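Local coordinates for protein kynurenine formamidase (Bacillus anthracis, PDB 4CO9) that hydrolyses N-formyl-L-kynurenine to L-kynurenine and formate at a two-zinc site, a step in the kynurenine pathway of tryptophan degradation, at residues Ser6-Asp18 with Ala199-Ile211. Sequence-based numbering, arbitrary orientation.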
# COMPACT_ATOMS: atom_id res chain seq x y z
N SER C 6 2.13 19.23 9.56
CA SER C 6 3.13 18.97 8.48
C SER C 6 2.62 17.93 7.47
O SER C 6 1.96 16.97 7.85
CB SER C 6 4.46 18.49 9.07
OG SER C 6 5.31 19.59 9.33
N LYS C 7 2.91 18.13 6.20
CA LYS C 7 2.42 17.24 5.15
C LYS C 7 3.24 15.96 5.06
O LYS C 7 4.45 15.96 5.32
CB LYS C 7 2.44 17.94 3.80
CG LYS C 7 1.44 19.07 3.66
CD LYS C 7 1.43 19.56 2.20
CE LYS C 7 0.44 20.68 1.98
NZ LYS C 7 0.42 21.10 0.55
N TRP C 8 2.58 14.87 4.67
CA TRP C 8 3.24 13.65 4.28
C TRP C 8 4.00 13.89 2.99
O TRP C 8 3.52 14.58 2.10
CB TRP C 8 2.22 12.52 4.11
CG TRP C 8 1.62 12.17 5.39
CD1 TRP C 8 0.44 12.64 5.90
CD2 TRP C 8 2.20 11.35 6.39
NE1 TRP C 8 0.24 12.14 7.17
CE2 TRP C 8 1.31 11.34 7.49
CE3 TRP C 8 3.38 10.61 6.47
CZ2 TRP C 8 1.56 10.61 8.64
CZ3 TRP C 8 3.63 9.89 7.61
CH2 TRP C 8 2.72 9.89 8.68
N ILE C 9 5.20 13.33 2.91
CA ILE C 9 6.07 13.42 1.74
C ILE C 9 6.22 12.05 1.10
O ILE C 9 6.57 11.09 1.78
CB ILE C 9 7.47 13.91 2.14
CG1 ILE C 9 7.37 15.29 2.81
CG2 ILE C 9 8.41 14.00 0.94
CD1 ILE C 9 8.62 15.63 3.62
N ASP C 10 5.99 11.97 -0.20
CA ASP C 10 6.13 10.73 -0.96
C ASP C 10 7.61 10.36 -1.10
O ASP C 10 8.41 11.17 -1.58
CB ASP C 10 5.50 10.92 -2.34
CG ASP C 10 5.29 9.63 -3.11
OD1 ASP C 10 5.59 8.53 -2.59
OD2 ASP C 10 4.80 9.72 -4.27
N ILE C 11 7.97 9.15 -0.68
CA ILE C 11 9.33 8.64 -0.92
C ILE C 11 9.29 7.32 -1.70
O ILE C 11 10.18 6.47 -1.54
CB ILE C 11 10.15 8.51 0.39
CG1 ILE C 11 9.46 7.59 1.41
CG2 ILE C 11 10.37 9.89 0.98
CD1 ILE C 11 10.40 7.07 2.48
N SER C 12 8.27 7.17 -2.53
CA SER C 12 8.09 5.99 -3.36
C SER C 12 8.46 6.26 -4.82
O SER C 12 8.33 7.38 -5.30
CB SER C 12 6.64 5.52 -3.31
OG SER C 12 6.20 5.31 -1.98
N GLN C 13 8.94 5.22 -5.51
CA GLN C 13 9.21 5.30 -6.94
C GLN C 13 7.91 5.20 -7.75
O GLN C 13 7.10 4.32 -7.50
CB GLN C 13 10.17 4.19 -7.35
CG GLN C 13 11.56 4.30 -6.78
CD GLN C 13 12.52 3.25 -7.27
OE1 GLN C 13 12.12 2.22 -7.80
NE2 GLN C 13 13.81 3.50 -7.10
N PRO C 14 7.73 6.08 -8.75
CA PRO C 14 6.54 5.95 -9.57
C PRO C 14 6.51 4.62 -10.30
O PRO C 14 7.54 4.20 -10.86
CB PRO C 14 6.66 7.11 -10.57
CG PRO C 14 7.51 8.11 -9.89
CD PRO C 14 8.50 7.30 -9.07
N LEU C 15 5.36 3.96 -10.27
CA LEU C 15 5.15 2.68 -10.90
C LEU C 15 4.47 2.91 -12.25
O LEU C 15 3.34 3.37 -12.31
CB LEU C 15 4.29 1.78 -10.02
CG LEU C 15 4.93 1.25 -8.73
CD1 LEU C 15 3.86 0.55 -7.90
CD2 LEU C 15 6.09 0.29 -9.02
N ASN C 16 5.19 2.56 -13.31
CA ASN C 16 4.68 2.65 -14.66
C ASN C 16 5.51 1.71 -15.55
O ASN C 16 6.50 1.11 -15.10
CB ASN C 16 4.71 4.08 -15.17
CG ASN C 16 6.09 4.70 -15.06
OD1 ASN C 16 7.08 4.17 -15.60
ND2 ASN C 16 6.19 5.78 -14.32
N ASN C 17 5.11 1.60 -16.81
CA ASN C 17 5.73 0.65 -17.71
C ASN C 17 7.21 0.91 -17.98
O ASN C 17 7.89 0.03 -18.48
CB ASN C 17 4.95 0.56 -19.04
CG ASN C 17 3.56 -0.06 -18.87
OD1 ASN C 17 3.10 -0.34 -17.78
ND2 ASN C 17 2.89 -0.26 -19.99
N ASP C 18 7.72 2.10 -17.64
CA ASP C 18 9.13 2.42 -17.80
C ASP C 18 10.02 2.05 -16.61
O ASP C 18 11.24 2.18 -16.71
CB ASP C 18 9.30 3.92 -18.07
CG ASP C 18 8.59 4.37 -19.35
OD1 ASP C 18 8.52 3.58 -20.30
OD2 ASP C 18 8.10 5.52 -19.37
N ALA C 199 2.61 -14.18 -0.27
CA ALA C 199 3.67 -13.55 -1.03
C ALA C 199 5.01 -13.43 -0.31
O ALA C 199 5.08 -13.45 0.93
CB ALA C 199 3.21 -12.17 -1.54
N ASP C 200 6.04 -13.25 -1.13
CA ASP C 200 7.41 -13.11 -0.74
C ASP C 200 7.79 -11.66 -0.46
O ASP C 200 8.93 -11.38 -0.11
CB ASP C 200 8.32 -13.65 -1.86
CG ASP C 200 8.03 -13.01 -3.24
OD1 ASP C 200 6.89 -13.12 -3.74
OD2 ASP C 200 8.96 -12.43 -3.82
N GLY C 201 6.83 -10.75 -0.60
CA GLY C 201 7.07 -9.32 -0.36
C GLY C 201 5.89 -8.54 -0.91
O GLY C 201 4.90 -9.15 -1.34
N SER C 202 5.96 -7.22 -0.87
CA SER C 202 4.86 -6.40 -1.36
C SER C 202 5.35 -5.05 -1.80
O SER C 202 6.16 -4.44 -1.11
CB SER C 202 3.81 -6.18 -0.28
OG SER C 202 2.75 -5.37 -0.76
N PRO C 203 4.86 -4.55 -2.94
CA PRO C 203 5.03 -3.12 -3.15
C PRO C 203 4.30 -2.35 -2.06
O PRO C 203 3.32 -2.85 -1.48
CB PRO C 203 4.37 -2.85 -4.52
CG PRO C 203 3.55 -4.03 -4.80
CD PRO C 203 4.09 -5.20 -4.02
N VAL C 204 4.81 -1.16 -1.76
CA VAL C 204 4.24 -0.30 -0.73
C VAL C 204 4.24 1.13 -1.21
O VAL C 204 4.98 1.49 -2.15
CB VAL C 204 5.03 -0.37 0.59
CG1 VAL C 204 5.12 -1.80 1.09
CG2 VAL C 204 6.41 0.25 0.45
N ARG C 205 3.39 1.95 -0.60
CA ARG C 205 3.51 3.39 -0.75
C ARG C 205 4.19 3.89 0.51
O ARG C 205 3.57 3.95 1.58
CB ARG C 205 2.15 4.06 -0.91
CG ARG C 205 2.24 5.54 -1.28
CD ARG C 205 2.79 5.70 -2.68
NE ARG C 205 2.85 7.08 -3.15
CZ ARG C 205 1.83 7.76 -3.66
NH1 ARG C 205 0.61 7.24 -3.74
NH2 ARG C 205 2.03 9.00 -4.07
N ALA C 206 5.48 4.17 0.39
CA ALA C 206 6.23 4.72 1.49
C ALA C 206 6.12 6.23 1.48
O ALA C 206 6.38 6.88 0.46
CB ALA C 206 7.69 4.28 1.41
N VAL C 207 5.70 6.77 2.63
CA VAL C 207 5.65 8.21 2.84
C VAL C 207 6.21 8.55 4.22
O VAL C 207 6.21 7.71 5.12
CB VAL C 207 4.20 8.75 2.75
CG1 VAL C 207 3.59 8.45 1.40
CG2 VAL C 207 3.32 8.18 3.86
N ILE C 208 6.63 9.80 4.39
CA ILE C 208 7.16 10.29 5.67
C ILE C 208 6.65 11.69 6.00
O ILE C 208 6.36 12.48 5.09
CB ILE C 208 8.71 10.31 5.69
CG1 ILE C 208 9.28 11.17 4.55
CG2 ILE C 208 9.25 8.89 5.65
CD1 ILE C 208 10.80 11.32 4.57
N ARG C 209 6.55 11.97 7.29
CA ARG C 209 6.16 13.28 7.78
C ARG C 209 7.18 13.73 8.83
O ARG C 209 7.45 12.98 9.78
CB ARG C 209 4.78 13.19 8.41
CG ARG C 209 4.24 14.50 8.92
CD ARG C 209 2.79 14.36 9.35
NE ARG C 209 2.63 13.50 10.50
CZ ARG C 209 1.45 13.20 11.04
NH1 ARG C 209 0.32 13.67 10.52
NH2 ARG C 209 1.40 12.42 12.10
N PRO C 210 7.72 14.95 8.69
CA PRO C 210 8.72 15.41 9.67
C PRO C 210 8.13 15.51 11.07
O PRO C 210 6.97 15.91 11.20
CB PRO C 210 9.16 16.77 9.13
CG PRO C 210 8.27 17.11 8.00
CD PRO C 210 7.47 15.92 7.61
N ILE C 211 8.87 15.11 12.09
CA ILE C 211 8.33 15.15 13.47
C ILE C 211 8.18 16.58 13.98
O ILE C 211 7.35 16.81 14.87
CB ILE C 211 9.15 14.39 14.54
CG1 ILE C 211 10.38 15.21 15.01
CG2 ILE C 211 9.50 12.98 14.12
CD1 ILE C 211 11.29 15.74 13.92
OXT ILE C 211 8.89 17.51 13.56
O HOH W 1 -0.04 15.59 8.54
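Arg-209 crosses the indole of Trp-8 obliquely. Its CB sits over the six-membered ring, 3.6 Å from its centroid and 14° off the normal, a CH-pi contact. With CG anti to the backbone N (chi1 -178°), the chain runs on past the carbonyls of Ser-6 and Lys-7; CD comes within 3.1 Å of Ser-6 O. The bend at chi3 then brings the guanidinium face to the rim of the indole, with Trp-8 CZ2 facing its centre, 3.5 Å from Arg-209 CZ; the two planes are 26° apart. At the tip, NH1 donates to a water that in turn donates to Ser-6 O. On its other flank the indole touches Val-207 CG2 through CE3, and it also packs on Val-79 of the second subunit.

Further along, Arg-205 grips Asp-10 side-on: NE reaches OD1, and NH2 makes a 2.9 Å salt bridge to OD2. Both nitrogens come from above the carboxylate plane, while Ser-12 N bonds OD1 from the opposite face, closing an Asx turn. Arg-205 NH1 is held by Pro-193 O of the second subunit. Ala-206 O takes two donors, Ile-11 N and Ser-12 OG (2.9 Å).

Between these side-chain clusters, Ile-9 and Ile-208 form an antiparallel hydrogen-bonded pair, with Ile-9 N to Ile-208 O at 2.6 Å. Strand 9-10, outermost within the subunit, thus lies beside the C-terminal strand 207-210, an antiparallel pairing of chain termini in the mixed central sheet of this cyclase-family fold, bordering the dimer interface.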